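5'-nucleotidase SurE (Aquifex aeolicus, PDB 2WQK) probably hydrolyses nucleoside 5'-monophosphates to nucleosides and phosphate, using one divalent metal cation per subunit. Local coordinates at residues Leu5-Asp10 and Asp71-Gly76; Phe13-Asn18 and Ile93-Asn98; Arg37-Val42 and Val64-Pro69. All blocks are in the same frame, centred on the assembly; numbering follows the deposited sequence. Where two conformers were deposited one is given.

Contact 1 of 3, residues Leu5-Asp10 and Asp71-Gly76; sequences LLVNDD and DCVHLG. With NA (sodium ion), chain D.
Val7 turns CG1 to the side of its own backbone N (chi1 -53°), and Val73 puts CG2 in the matching place by holding CG1 trans to N (chi1 171°). Those methyls meet, with Val7 CG1 3.8 Å from Val73 CG2. The two side chains cross at about a right angle. Val7 CG2 also touches Val73 CG2, at 4.0 Å, so one methyl of the helix lies against both branches of the strand valine. Val7 CG1 further packs on Cys72 CB at 4.0 Å. Leu5 meets the helix differently, by lying on its backbone. Its CD2 is 3.6 Å from Val73 O and 4.0 Å from Gly76 C. A CB on Gly76 would collide with Leu5 CD1. No hydrogen bond joins the two segments; the contact is apolar and buried. Leu6 faces the other side of the sheet and packs on helix 15-24. Past the strand, Asp10 OD1 binds the sodium ion at 2.3 Å, together with Ser40 and Asn94. The strand and helix segments run nearly antiparallel, at 157°. This is a helix packed on the central sheet of a Rossmann-like alpha/beta fold, with Asp10, and the predicted metal ligand Asp9, just beyond the strand's C-terminal end.

Contact 2 of 3, residues Phe13-Asn18 and Ile93-Asn98; sequences FSPGIN and INEGPN. With NA (sodium ion), chain D; SO4 (sulfate ion), chain C.
Ile93 meets Gly16 where the first turn of helix 15-24 packs on the end of strand 88-94, inside the Rossmann-like alpha/beta domain. Ser14 is the N-cap of that helix. The Ile93 side chain lies alongside one carbonyl oxygen. Its CB lies 3.7 Å from Gly16 O. CG1, beside the backbone N (chi1 -58°), stays close to the same oxygen, and CD1 at the tip is 3.6 Å from Gly16 O. Beyond the segments Ile93 also packs on Phe135 and Ile138 of helix 135-152. Ile93 N gives Gly16 O a weak but nearly straight hydrogen bond (3.3 Å, 165°). In return Gly16 CA makes a CA-H...O contact of 3.4 Å with Ile93 O. A CB on Gly16 would strike Ile93 O, so the close approach depends on the bare glycine. Glu95 OE2 lies near Pro15 CD, but Glu95 has two conformers and this touch is doubtful. The strand's last residue, Asn94, reaches the ion site: its OD1 binds sodium at 2.3 Å. The sulfate, probably from the crystallisation liquor, also binds the ion. Asn98 ND2 donates to sulfate O3 over 3.2 Å, with an N-H...O angle of 137°, and is also bonded to Ser126 OG. A leucine in its place, without that N-H, would probably leave the sulfate less firmly held and Ser126 OG without its mate. Asn94 ND2 donates to Gly96 O at 2.9 Å.

Contact 3 of 3, residues Arg37-Val42 and Val64-Pro69; sequences RNLSGV and VIDGTP. With NA (sodium ion), chain D.
The guanidinium of Arg37 has Asp66 CB over the centre of one face, 3.9 Å above its plane. Ile65 CG2 approaches obliquely, 3.7 Å from Arg37 NH2. The Asp66 carboxylate is tilted 31° from the guanidinium plane. Asp66 OD1 lies well out of that plane, so its long salt bridge to Arg37 NE (4.0 Å) is one of charge alone, with no N-H aimed at it. A bend at chi3 (68°) folds the arginine over Asp66. The Leu39 side chain crosses that of Asp66 at about a right angle, with Leu39 CD2 3.7 Å from Asp66 OD1. Leu39 CD1 presses on Gly67 O at 3.1 Å. This is tight, and Gly67 O is buried with no polar partner in the model. Two loops meet here: the type II turn from Val64 to Gly67 meets Arg37 and Leu39, and Leu39 opens a type I turn running to Val42. Thr68 follows as N-cap of helix 69-80, and its OG1 is also bonded to Ser45 O. An Asx turn shapes the other loop: Asn38 OD1 accepts from Ser40 N at 3.0 Å. The same oxygen takes the Ser40 OG hydrogen on a lone pair, at 2.6 Å. Ser40 OG, turned this way, binds the sodium ion at 2.4 Å.

Contacts 1 and 2 are buried and reach neighbouring strands of one sheet, 3-7 and 88-94. Contact 1 is apolar packing of helix 69-80. Contact 2 is mostly backbone polar contact with helix 15-24. Contact 3 is only partly buried and joins two loops by a long charge pair, packing on a guanidinium face and one leucine. It is nested in the chain loops closed by both other contacts. Each supplies one protein ligand to the same sodium ion: Asp10, Asn94 and Ser40. The parts also touch directly. Asp10 OD2 probably accepts a hydrogen bond from Glu95 N, tying contact 1 to contact 2. Asp9 O probably does so from Leu39 N, tying contact 1 to contact 3.

Contact 1 of 3, residues Leu5-Asp10 and Asp71-Gly76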
ATOM      1  N   LEU A   5     -23.966  -5.304 -15.858  1.00 10.95           N
ATOM      2  CA  LEU A   5     -22.537  -5.120 -15.648  1.00 10.68           C
ATOM      3  C   LEU A   5     -22.334  -5.323 -14.134  1.00 10.92           C
ATOM      4  O   LEU A   5     -22.866  -4.549 -13.337  1.00 11.80           O
ATOM      5  CB  LEU A   5     -22.106  -3.710 -16.064  1.00 10.71           C
ATOM      6  CG  LEU A   5     -20.632  -3.367 -15.811  1.00 12.55           C
ATOM      7  CD1 LEU A   5     -19.735  -4.368 -16.453  1.00 14.28           C
ATOM      8  CD2 LEU A   5     -20.311  -1.930 -16.287  1.00 14.13           C
ATOM      9  N   LEU A   6     -21.594  -6.366 -13.778  1.00 10.53           N
ATOM     10  CA  LEU A   6     -21.411  -6.791 -12.397  1.00 10.66           C
ATOM     11  C   LEU A   6     -19.965  -6.595 -12.010  1.00 11.19           C
ATOM     12  O   LEU A   6     -19.038  -7.100 -12.667  1.00 11.61           O
ATOM     13  CB  LEU A   6     -21.785  -8.281 -12.273  1.00 10.94           C
ATOM     14  CG  LEU A   6     -21.543  -8.960 -10.920  1.00 11.52           C
ATOM     15  CD1 LEU A   6     -22.245  -8.234  -9.772  1.00 13.41           C
ATOM     16  CD2 LEU A   6     -21.941 -10.439 -10.944  1.00 12.40           C
ATOM     17  N   VAL A   7     -19.767  -5.856 -10.914  1.00 10.77           N
ATOM     18  CA  VAL A   7     -18.442  -5.541 -10.399  1.00 11.04           C
ATOM     19  C   VAL A   7     -18.432  -5.895  -8.916  1.00 10.22           C
ATOM     20  O   VAL A   7     -19.469  -6.202  -8.320  1.00 10.49           O
ATOM     21  CB  VAL A   7     -18.098  -4.037 -10.596  1.00 10.98           C
ATOM     22  CG1 VAL A   7     -18.303  -3.655 -12.064  1.00 12.00           C
ATOM     23  CG2 VAL A   7     -18.920  -3.139  -9.650  1.00 11.95           C
ATOM     24  N   ASN A   8     -17.250  -5.833  -8.312  1.00 10.75           N
ATOM     25  CA  ASN A   8     -17.167  -5.908  -6.859  1.00 10.63           C
ATOM     26  C   ASN A   8     -15.877  -5.226  -6.384  1.00 11.51           C
ATOM     27  O   ASN A   8     -15.151  -4.630  -7.193  1.00 12.64           O
ATOM     28  CB  ASN A   8     -17.298  -7.330  -6.309  1.00 11.33           C
ATOM     29  CG  ASN A   8     -15.997  -8.143  -6.411  1.00 12.97           C
ATOM     30  OD1 ASN A   8     -15.078  -7.779  -7.147  1.00 13.36           O
ATOM     31  ND2 ASN A   8     -15.941  -9.286  -5.699  1.00 13.00           N
ATOM     32  N   ASP A   9     -15.640  -5.315  -5.077  1.00 12.74           N
ATOM     33  CA  ASP A   9     -14.422  -4.783  -4.469  1.00 14.16           C
ATOM     34  C   ASP A   9     -13.483  -5.858  -3.909  1.00 14.41           C
ATOM     35  O   ASP A   9     -12.367  -5.552  -3.522  1.00 15.84           O
ATOM     36  CB  ASP A   9     -14.812  -3.798  -3.337  1.00 15.07           C
ATOM     37  CG  ASP A   9     -13.745  -2.781  -3.040  1.00 17.17           C
ATOM     38  OD1 ASP A   9     -12.950  -2.399  -3.912  1.00 18.72           O
ATOM     39  OD2 ASP A   9     -13.714  -2.375  -1.873  1.00 19.85           O
ATOM     40  N   ASP A  10     -13.969  -7.094  -3.789  1.00 13.98           N
ATOM     41  CA  ASP A  10     -13.235  -8.183  -3.169  1.00 14.91           C
ATOM     42  C   ASP A  10     -12.375  -8.967  -4.143  1.00 15.70           C
ATOM     43  O   ASP A  10     -11.516  -9.746  -3.709  1.00 16.41           O
ATOM     44  CB  ASP A  10     -14.217  -9.117  -2.451  1.00 15.15           C
ATOM     45  CG  ASP A  10     -15.038  -8.397  -1.376  1.00 16.40           C
ATOM     46  OD1 ASP A  10     -14.414  -7.580  -0.614  1.00 18.62           O
ATOM     47  OD2 ASP A  10     -16.271  -8.639  -1.275  1.00 18.04           O
ATOM     48  N   ASP A  71     -13.126   2.021 -11.605  1.00 12.55           N
ATOM     49  CA  ASP A  71     -12.364   1.712 -12.840  1.00 11.77           C
ATOM     50  C   ASP A  71     -13.129   0.606 -13.609  1.00 12.20           C
ATOM     51  O   ASP A  71     -13.281   0.655 -14.831  1.00 13.37           O
ATOM     52  CB  ASP A  71     -10.976   1.205 -12.542  1.00 13.14           C
ATOM     53  CG  ASP A  71     -10.055   2.281 -11.914  1.00 14.51           C
ATOM     54  OD1 ASP A  71     -10.321   3.487 -12.124  1.00 16.68           O
ATOM     55  OD2 ASP A  71      -9.063   1.872 -11.255  1.00 15.71           O
ATOM     56  N   CYS A  72     -13.562  -0.395 -12.861  1.00 10.98           N
ATOM     57  CA  CYS A  72     -14.232  -1.555 -13.477  1.00 10.74           C
ATOM     58  C   CYS A  72     -15.545  -1.133 -14.176  1.00  9.97           C
ATOM     59  O   CYS A  72     -15.871  -1.624 -15.273  1.00 12.20           O
ATOM     60  CB  CYS A  72     -14.489  -2.658 -12.439  1.00 11.99           C
ATOM     61  SG  CYS A  72     -13.030  -3.454 -11.821  1.00 13.76           S
ATOM     62  N   VAL A  73     -16.339  -0.294 -13.503  1.00 10.24           N
ATOM     63  CA  VAL A  73     -17.588   0.182 -14.088  1.00 10.28           C
ATOM     64  C   VAL A  73     -17.323   0.987 -15.355  1.00 10.88           C
ATOM     65  O   VAL A  73     -17.958   0.784 -16.389  1.00 13.08           O
ATOM     66  CB  VAL A  73     -18.452   0.994 -13.091  1.00 10.52           C
ATOM     67  CG1 VAL A  73     -19.648   1.672 -13.776  1.00 12.02           C
ATOM     68  CG2 VAL A  73     -18.829   0.131 -11.866  1.00 11.37           C
ATOM     69  N   HIS A  74     -16.347   1.890 -15.267  1.00 11.73           N
ATOM     70  CA  HIS A  74     -16.070   2.745 -16.397  1.00 12.41           C
ATOM     71  C   HIS A  74     -15.463   1.987 -17.587  1.00 13.39           C
ATOM     72  O   HIS A  74     -15.884   2.223 -18.768  1.00 14.17           O
ATOM     73  CB  HIS A  74     -15.222   3.957 -15.971  1.00 12.89           C
ATOM     74  CG  HIS A  74     -16.012   4.968 -15.184  1.00 14.26           C
ATOM     75  ND1 HIS A  74     -16.302   6.225 -15.667  1.00 16.60           N
ATOM     76  CD2 HIS A  74     -16.579   4.904 -13.957  1.00 14.93           C
ATOM     77  CE1 HIS A  74     -17.037   6.880 -14.777  1.00 17.84           C
ATOM     78  NE2 HIS A  74     -17.215   6.106 -13.724  1.00 15.62           N
ATOM     79  N   LEU A  75     -14.518   1.089 -17.311  1.00 12.68           N
ATOM     80  CA  LEU A  75     -13.947   0.269 -18.406  1.00 13.92           C
ATOM     81  C   LEU A  75     -15.010  -0.719 -18.914  1.00 13.84           C
ATOM     82  O   LEU A  75     -15.070  -1.026 -20.117  1.00 15.26           O
ATOM     83  CB  LEU A  75     -12.685  -0.473 -17.967  1.00 14.27           C
ATOM     84  CG  LEU A  75     -11.443   0.415 -17.745  1.00 16.04           C
ATOM     85  CD1 LEU A  75     -10.294  -0.402 -17.193  1.00 19.14           C
ATOM     86  CD2 LEU A  75     -11.004   1.162 -19.034  1.00 17.40           C
ATOM     87  N   GLY A  76     -15.803  -1.265 -18.010  1.00 13.32           N
ATOM     88  CA  GLY A  76     -16.887  -2.171 -18.441  1.00 13.50           C
ATOM     89  C   GLY A  76     -17.841  -1.503 -19.411  1.00 14.09           C
ATOM     90  O   GLY A  76     -18.219  -2.052 -20.462  1.00 15.50           O
TER
HETATM   91 NA    NA D 254     -15.168  -5.669   0.508  1.00 16.70          NA
HETATM   92  O   HOH W   1     -15.176  -6.588   2.777  1.00 26.37           O

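Contact 2 of 3, residues Phe13-Asn18 and Ile93-Asn98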
ATOM      1  N   PHE A  13     -12.517 -13.400  -8.078  1.00 15.59           N
ATOM      2  CA  PHE A  13     -12.531 -14.798  -7.577  1.00 16.59           C
ATOM      3  C   PHE A  13     -13.380 -15.000  -6.302  1.00 15.99           C
ATOM      4  O   PHE A  13     -13.528 -16.125  -5.788  1.00 18.47           O
ATOM      5  CB  PHE A  13     -11.074 -15.243  -7.292  1.00 18.25           C
ATOM      6  CG  PHE A  13     -10.327 -14.254  -6.464  1.00 18.33           C
ATOM      7  CD1 PHE A  13     -10.516 -14.219  -5.106  1.00 20.22           C
ATOM      8  CD2 PHE A  13      -9.505 -13.294  -7.056  1.00 19.56           C
ATOM      9  CE1 PHE A  13      -9.869 -13.229  -4.319  1.00 21.76           C
ATOM     10  CE2 PHE A  13      -8.880 -12.327  -6.294  1.00 21.35           C
ATOM     11  CZ  PHE A  13      -9.055 -12.302  -4.936  1.00 22.17           C
ATOM     12  N   SER A  14     -13.935 -13.907  -5.762  1.00 15.19           N
ATOM     13  CA  SER A  14     -14.588 -14.000  -4.479  0.50 14.83           C
ATOM     14  C   SER A  14     -15.887 -14.802  -4.594  1.00 14.68           C
ATOM     15  O   SER A  14     -16.562 -14.775  -5.640  1.00 15.29           O
ATOM     16  CB  SER A  14     -14.891 -12.606  -3.921  0.50 14.43           C
ATOM     17  OG  SER A  14     -16.059 -12.061  -4.502  0.50 14.62           O
ATOM     18  N   PRO A  15     -16.234 -15.532  -3.531  1.00 15.91           N
ATOM     19  CA  PRO A  15     -17.482 -16.305  -3.592  1.00 15.76           C
ATOM     20  C   PRO A  15     -18.746 -15.424  -3.766  1.00 14.53           C
ATOM     21  O   PRO A  15     -19.748 -15.841  -4.322  1.00 15.96           O
ATOM     22  CB  PRO A  15     -17.521 -17.026  -2.246  1.00 16.45           C
ATOM     23  CG  PRO A  15     -16.618 -16.220  -1.366  1.00 18.37           C
ATOM     24  CD  PRO A  15     -15.524 -15.727  -2.250  1.00 16.82           C
ATOM     25  N   GLY A  16     -18.708 -14.175  -3.295  1.00 14.58           N
ATOM     26  CA  GLY A  16     -19.874 -13.312  -3.372  1.00 13.33           C
ATOM     27  C   GLY A  16     -20.197 -12.899  -4.802  1.00 12.77           C
ATOM     28  O   GLY A  16     -21.360 -12.869  -5.173  1.00 14.11           O
ATOM     29  N   ILE A  17     -19.189 -12.507  -5.571  1.00 12.76           N
ATOM     30  CA  ILE A  17     -19.427 -12.056  -6.949  1.00 12.26           C
ATOM     31  C   ILE A  17     -19.814 -13.267  -7.801  1.00 13.62           C
ATOM     32  O   ILE A  17     -20.678 -13.180  -8.661  1.00 14.21           O
ATOM     33  CB  ILE A  17     -18.255 -11.252  -7.569  1.00 11.81           C
ATOM     34  CG1 ILE A  17     -18.737 -10.506  -8.789  1.00 12.59           C
ATOM     35  CG2 ILE A  17     -16.999 -12.073  -7.794  1.00 12.60           C
ATOM     36  CD1 ILE A  17     -17.733  -9.649  -9.471  1.00 12.23           C
ATOM     37  N   ASN A  18     -19.172 -14.392  -7.524  1.00 13.29           N
ATOM     38  CA  ASN A  18     -19.463 -15.587  -8.343  1.00 14.04           C
ATOM     39  C   ASN A  18     -20.863 -16.135  -8.049  1.00 13.60           C
ATOM     40  O   ASN A  18     -21.581 -16.537  -8.982  1.00 14.66           O
ATOM     41  CB  ASN A  18     -18.368 -16.590  -8.192  1.00 14.64           C
ATOM     42  CG  ASN A  18     -17.151 -16.195  -8.978  1.00 16.47           C
ATOM     43  OD1 ASN A  18     -17.128 -16.348 -10.219  1.00 18.47           O
ATOM     44  ND2 ASN A  18     -16.143 -15.593  -8.288  1.00 16.02           N
ATOM     45  N   ILE A  93     -21.648  -9.625  -4.451  1.00 12.04           N
ATOM     46  CA  ILE A  93     -22.043  -9.444  -3.073  1.00 12.36           C
ATOM     47  C   ILE A  93     -20.838  -9.271  -2.210  1.00 11.56           C
ATOM     48  O   ILE A  93     -19.938 -10.105  -2.193  1.00 12.82           O
ATOM     49  CB  ILE A  93     -22.791 -10.694  -2.539  1.00 12.41           C
ATOM     50  CG1 ILE A  93     -24.025 -10.991  -3.394  1.00 13.26           C
ATOM     51  CG2 ILE A  93     -23.155 -10.512  -1.042  1.00 13.52           C
ATOM     52  CD1 ILE A  93     -24.447 -12.487  -3.399  1.00 14.42           C
ATOM     53  N   ASN A  94     -20.794  -8.147  -1.484  1.00 11.57           N
ATOM     54  CA  ASN A  94     -19.665  -7.884  -0.619  1.00 12.50           C
ATOM     55  C   ASN A  94     -19.524  -8.884   0.510  1.00 13.61           C
ATOM     56  O   ASN A  94     -20.505  -9.310   1.066  1.00 14.11           O
ATOM     57  CB  ASN A  94     -19.743  -6.475   0.010  1.00 12.55           C
ATOM     58  CG  ASN A  94     -18.386  -6.014   0.578  1.00 13.15           C
ATOM     59  OD1 ASN A  94     -17.370  -6.064  -0.116  1.00 13.80           O
ATOM     60  ND2 ASN A  94     -18.386  -5.563   1.857  1.00 14.64           N
ATOM     61  N   GLU A  95     -18.271  -9.170   0.841  1.00 15.40           N
ATOM     62  CA  GLU A  95     -17.939  -9.996   1.979  0.70 17.17           C
ATOM     63  C   GLU A  95     -17.947  -9.074   3.208  1.00 18.32           C
ATOM     64  O   GLU A  95     -16.891  -8.576   3.660  1.00 21.80           O
ATOM     65  CB  GLU A  95     -16.556 -10.617   1.801  0.70 17.87           C
ATOM     66  CG  GLU A  95     -16.360 -11.471   0.582  0.70 20.98           C
ATOM     67  CD  GLU A  95     -14.891 -11.854   0.394  0.70 25.11           C
ATOM     68  OE1 GLU A  95     -13.986 -11.170   0.971  0.70 29.47           O
ATOM     69  OE2 GLU A  95     -14.645 -12.843  -0.318  0.70 24.75           O
ATOM     70  N   GLY A  96     -19.129  -8.773   3.682  1.00 16.77           N
ATOM     71  CA  GLY A  96     -19.351  -8.019   4.896  1.00 15.74           C
ATOM     72  C   GLY A  96     -20.329  -6.901   4.606  1.00 14.70           C
ATOM     73  O   GLY A  96     -20.605  -6.584   3.440  1.00 14.10           O
ATOM     74  N   PRO A  97     -20.913  -6.327   5.658  1.00 14.99           N
ATOM     75  CA  PRO A  97     -21.945  -5.314   5.485  1.00 14.43           C
ATOM     76  C   PRO A  97     -21.447  -3.941   5.073  1.00 13.67           C
ATOM     77  O   PRO A  97     -20.267  -3.613   5.275  1.00 14.18           O
ATOM     78  CB  PRO A  97     -22.603  -5.230   6.858  1.00 15.58           C
ATOM     79  CG  PRO A  97     -21.498  -5.599   7.776  1.00 14.95           C
ATOM     80  CD  PRO A  97     -20.616  -6.609   7.066  1.00 15.32           C
ATOM     81  N   ASN A  98     -22.368  -3.151   4.520  1.00 12.25           N
ATOM     82  CA  ASN A  98     -22.146  -1.729   4.269  1.00 12.43           C
ATOM     83  C   ASN A  98     -23.371  -0.947   4.721  1.00 11.44           C
ATOM     84  O   ASN A  98     -24.338  -0.747   3.957  1.00 12.23           O
ATOM     85  CB  ASN A  98     -21.832  -1.533   2.801  1.00 11.94           C
ATOM     86  CG  ASN A  98     -20.411  -1.943   2.480  1.00 12.31           C
ATOM     87  OD1 ASN A  98     -19.446  -1.352   3.004  1.00 14.64           O
ATOM     88  ND2 ASN A  98     -20.255  -2.978   1.637  1.00 12.99           N
TER
HETATM   89 NA    NA D 254     -15.168  -5.669   0.508  1.00 16.70          NA
HETATM   90  S   SO4 C 252     -16.120  -2.710   0.688  1.00 15.81           S
HETATM   91  O1  SO4 C 252     -16.103  -3.542   1.890  1.00 19.01           O
HETATM   92  O2  SO4 C 252     -15.449  -3.494  -0.397  1.00 17.97           O
HETATM   93  O3  SO4 C 252     -17.448  -2.461   0.257  1.00 12.87           O
HETATM   94  O4  SO4 C 252     -15.382  -1.422   0.890  1.00 16.67           O
HETATM   95  O   HOH W   2     -17.444 -10.168  -3.257  1.00 21.37           O
HETATM   96  O   HOH W   1     -15.176  -6.588   2.777  1.00 26.37           O

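Contact 3 of 3, residues Arg37-Val42 and Val64-Pro69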
ATOM      1  N   ARG A  37      -7.836  -8.372  -7.031  1.00 16.65           N
ATOM      2  CA  ARG A  37      -7.404  -8.446  -5.631  1.00 17.98           C
ATOM      3  C   ARG A  37      -8.450  -7.739  -4.789  1.00 17.23           C
ATOM      4  O   ARG A  37      -9.289  -6.992  -5.274  1.00 17.68           O
ATOM      5  CB  ARG A  37      -6.045  -7.784  -5.393  1.00 18.60           C
ATOM      6  CG  ARG A  37      -6.032  -6.278  -5.590  1.00 19.89           C
ATOM      7  CD  ARG A  37      -4.622  -5.712  -5.838  1.00 23.19           C
ATOM      8  NE  ARG A  37      -4.064  -6.141  -7.124  1.00 23.74           N
ATOM      9  CZ  ARG A  37      -2.810  -5.945  -7.524  1.00 26.68           C
ATOM     10  NH1 ARG A  37      -1.925  -5.354  -6.726  1.00 28.47           N
ATOM     11  NH2 ARG A  37      -2.440  -6.356  -8.716  1.00 27.21           N
ATOM     12  N   ASN A  38      -8.390  -7.965  -3.492  1.00 18.14           N
ATOM     13  CA  ASN A  38      -9.311  -7.336  -2.580  1.00 17.48           C
ATOM     14  C   ASN A  38      -8.861  -5.909  -2.286  1.00 18.15           C
ATOM     15  O   ASN A  38      -7.764  -5.693  -1.719  1.00 19.27           O
ATOM     16  CB  ASN A  38      -9.365  -8.133  -1.278  1.00 18.14           C
ATOM     17  CG  ASN A  38     -10.520  -7.766  -0.431  1.00 19.12           C
ATOM     18  OD1 ASN A  38     -10.807  -6.599  -0.274  1.00 19.79           O
ATOM     19  ND2 ASN A  38     -11.247  -8.778   0.102  1.00 23.74           N
ATOM     20  N   LEU A  39      -9.715  -4.951  -2.617  1.00 17.51           N
ATOM     21  CA  LEU A  39      -9.392  -3.505  -2.436  1.00 18.89           C
ATOM     22  C   LEU A  39     -10.183  -2.841  -1.316  1.00 18.90           C
ATOM     23  O   LEU A  39     -10.235  -1.595  -1.207  1.00 19.27           O
ATOM     24  CB  LEU A  39      -9.574  -2.712  -3.733  1.00 19.64           C
ATOM     25  CG  LEU A  39      -8.646  -3.129  -4.875  1.00 20.34           C
ATOM     26  CD1 LEU A  39      -9.067  -2.447  -6.209  1.00 21.06           C
ATOM     27  CD2 LEU A  39      -7.149  -2.884  -4.605  1.00 23.02           C
ATOM     28  N   SER A  40     -10.777  -3.647  -0.458  1.00 19.74           N
ATOM     29  CA  SER A  40     -11.634  -3.134   0.600  1.00 20.95           C
ATOM     30  C   SER A  40     -10.917  -2.087   1.486  1.00 21.80           C
ATOM     31  O   SER A  40     -11.488  -1.091   1.882  1.00 23.37           O
ATOM     32  CB  SER A  40     -12.102  -4.310   1.458  1.00 21.25           C
ATOM     33  OG  SER A  40     -12.842  -5.235   0.644  1.00 21.37           O
ATOM     34  N   GLY A  41      -9.658  -2.337   1.763  1.00 21.75           N
ATOM     35  CA  GLY A  41      -8.941  -1.521   2.756  1.00 21.82           C
ATOM     36  C   GLY A  41      -8.273  -0.268   2.213  1.00 20.95           C
ATOM     37  O   GLY A  41      -7.591   0.455   2.988  1.00 22.73           O
ATOM     38  N   VAL A  42      -8.376  -0.039   0.916  1.00 19.33           N
ATOM     39  CA  VAL A  42      -7.568   0.942   0.228  1.00 18.32           C
ATOM     40  C   VAL A  42      -8.422   1.940  -0.532  1.00 16.32           C
ATOM     41  O   VAL A  42      -9.588   2.087  -0.246  1.00 17.30           O
ATOM     42  CB  VAL A  42      -6.461   0.301  -0.596  1.00 19.59           C
ATOM     43  CG1 VAL A  42      -5.539  -0.550   0.346  1.00 20.90           C
ATOM     44  CG2 VAL A  42      -6.997  -0.512  -1.780  1.00 17.88           C
ATOM     45  N   VAL A  64      -9.694  -6.271 -14.010  1.00 13.43           N
ATOM     46  CA  VAL A  64      -8.872  -5.085 -14.137  1.00 14.44           C
ATOM     47  C   VAL A  64      -7.785  -5.176 -13.035  1.00 14.67           C
ATOM     48  O   VAL A  64      -8.076  -5.242 -11.834  1.00 15.45           O
ATOM     49  CB  VAL A  64      -9.674  -3.750 -13.998  1.00 14.65           C
ATOM     50  CG1 VAL A  64      -8.724  -2.556 -14.202  1.00 16.03           C
ATOM     51  CG2 VAL A  64     -10.831  -3.667 -14.993  1.00 16.08           C
ATOM     52  N   ILE A  65      -6.536  -5.240 -13.474  1.00 15.99           N
ATOM     53  CA  ILE A  65      -5.420  -5.447 -12.570  1.00 17.18           C
ATOM     54  C   ILE A  65      -5.202  -4.189 -11.706  1.00 17.12           C
ATOM     55  O   ILE A  65      -4.958  -3.113 -12.215  1.00 17.74           O
ATOM     56  CB  ILE A  65      -4.127  -5.810 -13.349  1.00 17.59           C
ATOM     57  CG1 ILE A  65      -4.391  -7.044 -14.248  1.00 20.82           C
ATOM     58  CG2 ILE A  65      -2.997  -6.080 -12.356  1.00 19.25           C
ATOM     59  CD1 ILE A  65      -4.863  -8.240 -13.506  1.00 24.79           C
ATOM     60  N   ASP A  66      -5.404  -4.357 -10.402  1.00 17.12           N
ATOM     61  CA  ASP A  66      -5.384  -3.256  -9.441  1.00 18.46           C
ATOM     62  C   ASP A  66      -6.422  -2.158  -9.786  1.00 18.01           C
ATOM     63  O   ASP A  66      -6.264  -0.981  -9.435  1.00 20.13           O
ATOM     64  CB  ASP A  66      -3.965  -2.686  -9.301  1.00 20.12           C
ATOM     65  CG  ASP A  66      -3.799  -1.896  -8.033  1.00 22.66           C
ATOM     66  OD1 ASP A  66      -4.515  -2.187  -7.057  1.00 23.59           O
ATOM     67  OD2 ASP A  66      -2.988  -0.942  -8.032  1.00 28.97           O
ATOM     68  N   GLY A  67      -7.537  -2.553 -10.416  1.00 16.36           N
ATOM     69  CA  GLY A  67      -8.606  -1.626 -10.805  1.00 15.85           C
ATOM     70  C   GLY A  67      -9.622  -1.479  -9.694  1.00 15.21           C
ATOM     71  O   GLY A  67     -10.116  -2.467  -9.160  1.00 16.43           O
ATOM     72  N   THR A  68      -9.938  -0.246  -9.315  1.00 13.30           N
ATOM     73  CA  THR A  68     -11.014  -0.015  -8.315  1.00 12.60           C
ATOM     74  C   THR A  68     -12.388  -0.375  -8.926  1.00 12.58           C
ATOM     75  O   THR A  68     -12.514  -0.465 -10.170  1.00 12.96           O
ATOM     76  CB  THR A  68     -11.068   1.443  -7.895  1.00 13.61           C
ATOM     77  OG1 THR A  68     -11.319   2.255  -9.050  1.00 13.92           O
ATOM     78  CG2 THR A  68      -9.717   1.857  -7.187  1.00 14.88           C
ATOM     79  N   PRO A  69     -13.409  -0.556  -8.071  1.00 13.42           N
ATOM     80  CA  PRO A  69     -14.767  -0.754  -8.637  1.00 12.96           C
ATOM     81  C   PRO A  69     -15.167   0.324  -9.640  1.00 12.53           C
ATOM     82  O   PRO A  69     -15.741   0.016 -10.698  1.00 13.58           O
ATOM     83  CB  PRO A  69     -15.691  -0.759  -7.427  1.00 13.24           C
ATOM     84  CG  PRO A  69     -14.754  -1.254  -6.279  1.00 14.78           C
ATOM     85  CD  PRO A  69     -13.393  -0.706  -6.599  1.00 14.56           C
TER
HETATM   86 NA    NA D 254     -15.168  -5.669   0.508  1.00 16.70          NA
HETATM   87  O   HOH W   1     -15.176  -6.588   2.777  1.00 26.37           O